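Local coordinates for fiber protein (Human adenovirus 16, PDB 3CNC), which forms the trimeric knob at the end of the adenovirus fiber and probably serves attachment to host cells through the receptor CD46, at residues K52-L57 with N65-L70; E149-G154 with K169-L174. All blocks are in the same frame, centred on the assembly; numbering follows the deposited sequence.

Overall arrangement
Interactions 1 and 2 are two hairpins of one knob domain, one in each of its facing antiparallel sheets. Their centres lie 15 Å apart and their nearest atoms about 6 Å, so they do not touch. Aromatic side chains bridge them: Trp191 meets Ile68 of interaction 1 and Val170 of interaction 2, Phe189 meets Ile68 and Val172, and Tyr215 meets Leu57 and Leu174. The trimer relates them a second time. Tyr67 of interaction 1 bonds to Tyr137 of the second subunit, and Tyr137 within its own chain packs against Asp150 and Leu174. Ile152 packs on Phe212 of the third subunit, the residue that Tyr67 touches within its own chain.

Interaction 1 of 2, residues K52-L57 with N65-L70; sequences KLTLVL and NGYITL
Thr54 and Thr69 lie side by side and point the same way. The meeting is tight: Thr69 CG2 comes within 3.3 Å of Thr54 CB, because the Thr69 methyl sits between its own backbone N and carbonyl carbon, with OG1 swung to the far side (chi1 -154°). The methyl of Thr54 reaches on to Tyr67, where CG2 lies 4.1 Å from CE2, at the ring edge and near its plane. Val56 comes at the same ring obliquely, CG2 standing 3.6 Å from Tyr67 CD2. Tyr67 extends with CG anti to its backbone N (chi1 175°), which sends the ring obliquely up and along the strand, within touch of both Thr54 and Val56. Its OH bonds to Tyr137 OH of the second subunit, and Ile216 of that subunit packs on both Val56 and Tyr67.

These strands are the neighbouring arms of a beta hairpin in one sheet of the knob's antiparallel beta sandwich. Backbone bonds run both ways in the pairs Thr54–Thr69 and Val56–Tyr67; Thr54 N to Thr69 O is 2.8 Å and nearly straight at 173°.

The other face, with Leu53, Leu55, Ile68 and Leu70, turns into the sandwich. Ile68 CD1 touches two leucine methyls, 3.7 Å from Leu53 CD1 and 3.8 Å from Leu55 CD1, while the latter methyl also rests 3.7 Å from Ile68 CB. Phe189 and Trp191 of strand 185-194 meet Ile68 from the opposing sheet. Leu70 leans across to the other strand, its CD2 lying 3.6 Å from Lys52 O.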
ATOM      1  N   LYS A  52     -22.682   4.943   1.485  1.00 50.02           N
ATOM      2  CA  LYS A  52     -22.024   4.138   2.508  1.00 50.02           C
ATOM      3  C   LYS A  52     -20.507   4.287   2.457  1.00 50.02           C
ATOM      4  O   LYS A  52     -19.880   3.984   1.445  1.00 50.02           O
ATOM      5  CB  LYS A  52     -22.404   2.670   2.330  1.00 64.10           C
ATOM      6  CG  LYS A  52     -23.892   2.422   2.395  1.00 64.10           C
ATOM      7  CD  LYS A  52     -24.254   1.076   1.792  1.00 64.10           C
ATOM      8  CE  LYS A  52     -25.758   0.819   1.877  1.00 64.10           C
ATOM      9  NZ  LYS A  52     -26.153  -0.426   1.149  1.00 64.10           N
ATOM     10  N   LEU A  53     -19.933   4.759   3.560  1.00 46.37           N
ATOM     11  CA  LEU A  53     -18.493   4.954   3.665  1.00 46.37           C
ATOM     12  C   LEU A  53     -17.851   3.873   4.518  1.00 46.37           C
ATOM     13  O   LEU A  53     -18.222   3.685   5.680  1.00 46.37           O
ATOM     14  CB  LEU A  53     -18.178   6.304   4.306  1.00 49.57           C
ATOM     15  CG  LEU A  53     -16.700   6.491   4.688  1.00 49.57           C
ATOM     16  CD1 LEU A  53     -15.871   6.686   3.430  1.00 49.57           C
ATOM     17  CD2 LEU A  53     -16.551   7.685   5.605  1.00 49.57           C
ATOM     18  N   THR A  54     -16.899   3.149   3.937  1.00 43.70           N
ATOM     19  CA  THR A  54     -16.180   2.127   4.694  1.00 43.70           C
ATOM     20  C   THR A  54     -14.768   2.668   4.908  1.00 43.70           C
ATOM     21  O   THR A  54     -14.043   2.955   3.957  1.00 43.70           O
ATOM     22  CB  THR A  54     -16.095   0.798   3.943  1.00 48.25           C
ATOM     23  OG1 THR A  54     -17.416   0.306   3.710  1.00 48.25           O
ATOM     24  CG2 THR A  54     -15.336  -0.234   4.773  1.00 48.25           C
ATOM     25  N   LEU A  55     -14.387   2.833   6.160  1.00 48.59           N
ATOM     26  CA  LEU A  55     -13.070   3.349   6.457  1.00 48.59           C
ATOM     27  C   LEU A  55     -12.486   2.553   7.605  1.00 48.59           C
ATOM     28  O   LEU A  55     -13.119   2.398   8.645  1.00 48.59           O
ATOM     29  CB  LEU A  55     -13.151   4.830   6.842  1.00 39.11           C
ATOM     30  CG  LEU A  55     -11.828   5.491   7.266  1.00 39.11           C
ATOM     31  CD1 LEU A  55     -10.951   5.673   6.046  1.00 39.11           C
ATOM     32  CD2 LEU A  55     -12.099   6.852   7.940  1.00 39.11           C
ATOM     33  N   VAL A  56     -11.283   2.035   7.405  1.00 41.75           N
ATOM     34  CA  VAL A  56     -10.617   1.280   8.452  1.00 41.75           C
ATOM     35  C   VAL A  56      -9.257   1.908   8.757  1.00 41.75           C
ATOM     36  O   VAL A  56      -8.419   2.067   7.861  1.00 41.75           O
ATOM     37  CB  VAL A  56     -10.384  -0.170   8.041  1.00 43.56           C
ATOM     38  CG1 VAL A  56     -10.099  -1.016   9.281  1.00 43.56           C
ATOM     39  CG2 VAL A  56     -11.591  -0.685   7.265  1.00 43.56           C
ATOM     40  N   LEU A  57      -9.055   2.283  10.014  1.00 45.60           N
ATOM     41  CA  LEU A  57      -7.784   2.863  10.442  1.00 45.60           C
ATOM     42  C   LEU A  57      -7.166   1.878  11.435  1.00 45.60           C
ATOM     43  O   LEU A  57      -7.789   1.535  12.441  1.00 45.60           O
ATOM     44  CB  LEU A  57      -8.015   4.225  11.113  1.00 29.99           C
ATOM     45  CG  LEU A  57      -8.697   5.274  10.218  1.00 29.99           C
ATOM     46  CD1 LEU A  57      -8.869   6.580  10.995  1.00 29.99           C
ATOM     47  CD2 LEU A  57      -7.879   5.499   8.971  1.00 29.99           C
ATOM     48  N   ASN A  65      -2.415   2.221   9.222  1.00 40.77           N
ATOM     49  CA  ASN A  65      -2.650   1.591   7.925  1.00 40.77           C
ATOM     50  C   ASN A  65      -4.133   1.852   7.630  1.00 40.77           C
ATOM     51  O   ASN A  65      -5.008   1.414   8.392  1.00 40.77           O
ATOM     52  CB  ASN A  65      -2.399   0.087   7.989  1.00 69.75           C
ATOM     53  CG  ASN A  65      -0.942  -0.266   7.820  1.00 69.75           C
ATOM     54  OD1 ASN A  65      -0.575  -1.430   7.934  1.00 69.75           O
ATOM     55  ND2 ASN A  65      -0.100   0.732   7.539  1.00 69.75           N
ATOM     56  N   GLY A  66      -4.415   2.567   6.544  1.00 41.00           N
ATOM     57  CA  GLY A  66      -5.799   2.885   6.219  1.00 41.00           C
ATOM     58  C   GLY A  66      -6.411   2.171   5.030  1.00 41.00           C
ATOM     59  O   GLY A  66      -5.720   1.825   4.072  1.00 41.00           O
ATOM     60  N   TYR A  67      -7.727   1.974   5.099  1.00 45.34           N
ATOM     61  CA  TYR A  67      -8.504   1.306   4.054  1.00 45.34           C
ATOM     62  C   TYR A  67      -9.793   2.105   3.855  1.00 45.34           C
ATOM     63  O   TYR A  67     -10.515   2.367   4.808  1.00 45.34           O
ATOM     64  CB  TYR A  67      -8.851  -0.116   4.502  1.00 48.55           C
ATOM     65  CG  TYR A  67      -9.764  -0.882   3.562  1.00 48.55           C
ATOM     66  CD1 TYR A  67      -9.242  -1.761   2.618  1.00 48.55           C
ATOM     67  CD2 TYR A  67     -11.159  -0.761   3.655  1.00 48.55           C
ATOM     68  CE1 TYR A  67     -10.080  -2.522   1.794  1.00 48.55           C
ATOM     69  CE2 TYR A  67     -12.014  -1.514   2.829  1.00 48.55           C
ATOM     70  CZ  TYR A  67     -11.466  -2.393   1.909  1.00 48.55           C
ATOM     71  OH  TYR A  67     -12.284  -3.171   1.130  1.00 48.55           O
ATOM     72  N   ILE A  68     -10.097   2.486   2.620  1.00 38.28           N
ATOM     73  CA  ILE A  68     -11.305   3.265   2.389  1.00 38.28           C
ATOM     74  C   ILE A  68     -11.991   2.936   1.085  1.00 38.28           C
ATOM     75  O   ILE A  68     -11.345   2.746   0.050  1.00 38.28           O
ATOM     76  CB  ILE A  68     -11.022   4.796   2.418  1.00 35.48           C
ATOM     77  CG1 ILE A  68     -12.339   5.577   2.372  1.00 35.48           C
ATOM     78  CG2 ILE A  68     -10.116   5.191   1.232  1.00 35.48           C
ATOM     79  CD1 ILE A  68     -12.202   7.048   2.768  1.00 35.48           C
ATOM     80  N   THR A  69     -13.317   2.897   1.161  1.00 44.44           N
ATOM     81  CA  THR A  69     -14.156   2.606   0.018  1.00 44.44           C
ATOM     82  C   THR A  69     -15.535   3.283   0.138  1.00 44.44           C
ATOM     83  O   THR A  69     -16.070   3.463   1.239  1.00 44.44           O
ATOM     84  CB  THR A  69     -14.340   1.076  -0.133  1.00 54.05           C
ATOM     85  OG1 THR A  69     -14.613   0.772  -1.501  1.00 54.05           O
ATOM     86  CG2 THR A  69     -15.480   0.578   0.734  1.00 54.05           C
ATOM     87  N   LEU A  70     -16.097   3.650  -1.012  1.00 52.79           N
ATOM     88  CA  LEU A  70     -17.406   4.301  -1.084  1.00 52.79           C
ATOM     89  C   LEU A  70     -18.443   3.495  -1.877  1.00 52.79           C
ATOM     90  O   LEU A  70     -18.135   2.929  -2.932  1.00 52.79           O
ATOM     91  CB  LEU A  70     -17.274   5.655  -1.768  1.00 51.36           C
ATOM     92  CG  LEU A  70     -17.404   6.956  -0.995  1.00 51.36           C
ATOM     93  CD1 LEU A  70     -17.505   8.064  -2.031  1.00 51.36           C
ATOM     94  CD2 LEU A  70     -18.652   6.974  -0.100  1.00 51.36           C
TER

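Interaction 2 of 2, residues E149-G154 with K169-L174; sequences EDYIYG and KVTVTL
Tyr151 runs alongside Thr173, both side chains pointing the same way. Its CB begins 4.0 Å from Val172 O. CG stands anti to the carbonyl carbon, beside the backbone N (chi1 -59°), which leans the ring over toward strand 169-174. CD2 lies 3.6 Å from Thr173 OG1, with the Thr171 methyl approaching the ring obliquely. CE2 goes furthest in: Thr173 OG1 lies 3.4 Å from it, at the ring edge and near the ring plane, and Thr173 CG2 is next at 3.8 Å. The OH, at the tip, continues past the threonine.

Two residues on, Tyr153 likewise runs beside Thr171, but more loosely: the methyl CG2 of Thr171 comes obliquely to the ring, 3.9 Å from Tyr153 CE2. The Thr171 methyl therefore lies against both tyrosines, and Lys159 of the third subunit packs on both tyrosines as well.

The segments belong to the antiparallel hairpin at one edge of the knob's four-stranded sheet, with 169-174 hydrogen-bonded on its far side to strand 185-194. Ile152 and Val172 form a hydrogen-bonded pair joined by two backbone bonds, and their CB atoms stand 3.8 Å apart on the face turned toward the other sheet of the sandwich. There Val172 meets Phe189 and Phe211, while Ile152 also packs on Phe212 of the third subunit.

The two ends of the ladder differ. At the Gly154–Val170 pair, Val170 N approaches Gly154 O from above the carbonyl plane, a long bond of 3.2 Å. At the other end Leu174 N bonds to Asp150 O at 165°, just where a 3-10 segment ends at Asp150 and the strand begins. The Asp150 carboxylate lies beside Leu174 O without bonding to it, both being acceptors, and Arg176 touches this aspartate from its loop.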
ATOM      1  N   GLU A 149       3.158  18.858   2.200  1.00 45.92           N
ATOM      2  CA  GLU A 149       3.511  17.575   2.837  1.00 45.92           C
ATOM      3  C   GLU A 149       2.255  16.982   3.468  1.00 45.92           C
ATOM      4  O   GLU A 149       2.285  15.875   4.015  1.00 45.92           O
ATOM      5  CB  GLU A 149       4.524  17.749   3.975  1.00 62.18           C
ATOM      6  CG  GLU A 149       5.439  18.924   3.844  1.00 62.18           C
ATOM      7  CD  GLU A 149       4.847  20.209   4.404  1.00 62.18           C
ATOM      8  OE1 GLU A 149       4.920  20.419   5.633  1.00 62.18           O
ATOM      9  OE2 GLU A 149       4.314  21.003   3.608  1.00 62.18           O
ATOM     10  N   ASP A 150       1.165  17.739   3.437  1.00 43.15           N
ATOM     11  CA  ASP A 150      -0.087  17.273   4.017  1.00 43.15           C
ATOM     12  C   ASP A 150      -0.927  16.470   3.040  1.00 43.15           C
ATOM     13  O   ASP A 150      -2.058  16.109   3.357  1.00 43.15           O
ATOM     14  CB  ASP A 150      -0.902  18.456   4.539  1.00 44.63           C
ATOM     15  CG  ASP A 150      -0.314  19.057   5.812  1.00 44.63           C
ATOM     16  OD1 ASP A 150       0.779  18.624   6.240  1.00 44.63           O
ATOM     17  OD2 ASP A 150      -0.950  19.968   6.387  1.00 44.63           O
ATOM     18  N   TYR A 151      -0.373  16.167   1.867  1.00 44.77           N
ATOM     19  CA  TYR A 151      -1.123  15.426   0.859  1.00 44.77           C
ATOM     20  C   TYR A 151      -0.599  14.049   0.463  1.00 44.77           C
ATOM     21  O   TYR A 151       0.610  13.831   0.331  1.00 44.77           O
ATOM     22  CB  TYR A 151      -1.229  16.235  -0.439  1.00 57.59           C
ATOM     23  CG  TYR A 151      -1.894  17.579  -0.330  1.00 57.59           C
ATOM     24  CD1 TYR A 151      -1.139  18.754  -0.346  1.00 57.59           C
ATOM     25  CD2 TYR A 151      -3.284  17.686  -0.261  1.00 57.59           C
ATOM     26  CE1 TYR A 151      -1.752  20.008  -0.301  1.00 57.59           C
ATOM     27  CE2 TYR A 151      -3.911  18.930  -0.217  1.00 57.59           C
ATOM     28  CZ  TYR A 151      -3.141  20.088  -0.241  1.00 57.59           C
ATOM     29  OH  TYR A 151      -3.763  21.315  -0.232  1.00 57.59           O
ATOM     30  N   ILE A 152      -1.535  13.130   0.242  1.00 50.38           N
ATOM     31  CA  ILE A 152      -1.213  11.790  -0.217  1.00 50.38           C
ATOM     32  C   ILE A 152      -1.990  11.654  -1.523  1.00 50.38           C
ATOM     33  O   ILE A 152      -3.188  11.961  -1.568  1.00 50.38           O
ATOM     34  CB  ILE A 152      -1.720  10.688   0.764  1.00 43.44           C
ATOM     35  CG1 ILE A 152      -0.921  10.705   2.070  1.00 43.44           C
ATOM     36  CG2 ILE A 152      -1.607   9.330   0.113  1.00 43.44           C
ATOM     37  CD1 ILE A 152      -1.526   9.824   3.174  1.00 43.44           C
ATOM     38  N   TYR A 153      -1.316  11.228  -2.587  1.00 51.37           N
ATOM     39  CA  TYR A 153      -1.978  11.025  -3.866  1.00 51.37           C
ATOM     40  C   TYR A 153      -1.897   9.544  -4.218  1.00 51.37           C
ATOM     41  O   TYR A 153      -0.932   8.859  -3.863  1.00 51.37           O
ATOM     42  CB  TYR A 153      -1.328  11.864  -4.970  1.00 56.41           C
ATOM     43  CG  TYR A 153      -1.187  13.322  -4.609  1.00 56.41           C
ATOM     44  CD1 TYR A 153      -0.042  13.787  -3.960  1.00 56.41           C
ATOM     45  CD2 TYR A 153      -2.213  14.233  -4.875  1.00 56.41           C
ATOM     46  CE1 TYR A 153       0.080  15.122  -3.579  1.00 56.41           C
ATOM     47  CE2 TYR A 153      -2.102  15.579  -4.499  1.00 56.41           C
ATOM     48  CZ  TYR A 153      -0.950  16.012  -3.851  1.00 56.41           C
ATOM     49  OH  TYR A 153      -0.813  17.325  -3.474  1.00 56.41           O
ATOM     50  N   GLY A 154      -2.916   9.043  -4.907  1.00 60.53           N
ATOM     51  CA  GLY A 154      -2.928   7.642  -5.276  1.00 60.53           C
ATOM     52  C   GLY A 154      -4.015   7.364  -6.288  1.00 60.53           C
ATOM     53  O   GLY A 154      -4.429   8.268  -7.022  1.00 60.53           O
ATOM     54  N   LYS A 169      -8.578   9.363  -9.511  1.00 61.43           N
ATOM     55  CA  LYS A 169      -7.449   9.976  -8.830  1.00 61.43           C
ATOM     56  C   LYS A 169      -7.904  10.354  -7.429  1.00 61.43           C
ATOM     57  O   LYS A 169      -8.885  11.082  -7.247  1.00 61.43           O
ATOM     58  CB  LYS A 169      -6.958  11.192  -9.618  1.00 90.52           C
ATOM     59  CG  LYS A 169      -6.366  10.792 -10.965  1.00 90.52           C
ATOM     60  CD  LYS A 169      -5.938  11.975 -11.820  1.00 90.52           C
ATOM     61  CE  LYS A 169      -5.333  11.485 -13.136  1.00 90.52           C
ATOM     62  NZ  LYS A 169      -5.006  12.601 -14.066  1.00 90.52           N
ATOM     63  N   VAL A 170      -7.182   9.826  -6.444  1.00 54.53           N
ATOM     64  CA  VAL A 170      -7.489  10.033  -5.040  1.00 54.53           C
ATOM     65  C   VAL A 170      -6.525  10.984  -4.359  1.00 54.53           C
ATOM     66  O   VAL A 170      -5.312  10.862  -4.521  1.00 54.53           O
ATOM     67  CB  VAL A 170      -7.417   8.701  -4.288  1.00 47.25           C
ATOM     68  CG1 VAL A 170      -7.765   8.911  -2.828  1.00 47.25           C
ATOM     69  CG2 VAL A 170      -8.332   7.685  -4.951  1.00 47.25           C
ATOM     70  N   THR A 171      -7.061  11.924  -3.587  1.00 49.46           N
ATOM     71  CA  THR A 171      -6.218  12.867  -2.858  1.00 49.46           C
ATOM     72  C   THR A 171      -6.629  12.835  -1.407  1.00 49.46           C
ATOM     73  O   THR A 171      -7.808  12.971  -1.099  1.00 49.46           O
ATOM     74  CB  THR A 171      -6.387  14.320  -3.323  1.00 47.64           C
ATOM     75  OG1 THR A 171      -6.109  14.416  -4.718  1.00 47.64           O
ATOM     76  CG2 THR A 171      -5.418  15.226  -2.568  1.00 47.64           C
ATOM     77  N   VAL A 172      -5.663  12.640  -0.517  1.00 51.29           N
ATOM     78  CA  VAL A 172      -5.965  12.623   0.899  1.00 51.29           C
ATOM     79  C   VAL A 172      -5.300  13.838   1.505  1.00 51.29           C
ATOM     80  O   VAL A 172      -4.129  14.096   1.254  1.00 51.29           O
ATOM     81  CB  VAL A 172      -5.412  11.364   1.599  1.00 40.10           C
ATOM     82  CG1 VAL A 172      -5.920  11.299   3.018  1.00 40.10           C
ATOM     83  CG2 VAL A 172      -5.810  10.128   0.840  1.00 40.10           C
ATOM     84  N   THR A 173      -6.050  14.607   2.281  1.00 45.67           N
ATOM     85  CA  THR A 173      -5.480  15.775   2.926  1.00 45.67           C
ATOM     86  C   THR A 173      -5.484  15.515   4.424  1.00 45.67           C
ATOM     87  O   THR A 173      -6.513  15.143   4.983  1.00 45.67           O
ATOM     88  CB  THR A 173      -6.295  17.046   2.639  1.00 48.09           C
ATOM     89  OG1 THR A 173      -6.484  17.186   1.225  1.00 48.09           O
ATOM     90  CG2 THR A 173      -5.551  18.278   3.172  1.00 48.09           C
ATOM     91  N   LEU A 174      -4.335  15.691   5.069  1.00 42.62           N
ATOM     92  CA  LEU A 174      -4.249  15.465   6.511  1.00 42.62           C
ATOM     93  C   LEU A 174      -4.022  16.797   7.246  1.00 42.62           C
ATOM     94  O   LEU A 174      -3.123  17.554   6.887  1.00 42.62           O
ATOM     95  CB  LEU A 174      -3.109  14.487   6.826  1.00 44.91           C
ATOM     96  CG  LEU A 174      -3.111  13.122   6.108  1.00 44.91           C
ATOM     97  CD1 LEU A 174      -1.841  12.357   6.426  1.00 44.91           C
ATOM     98  CD2 LEU A 174      -4.316  12.311   6.529  1.00 44.91           C
TER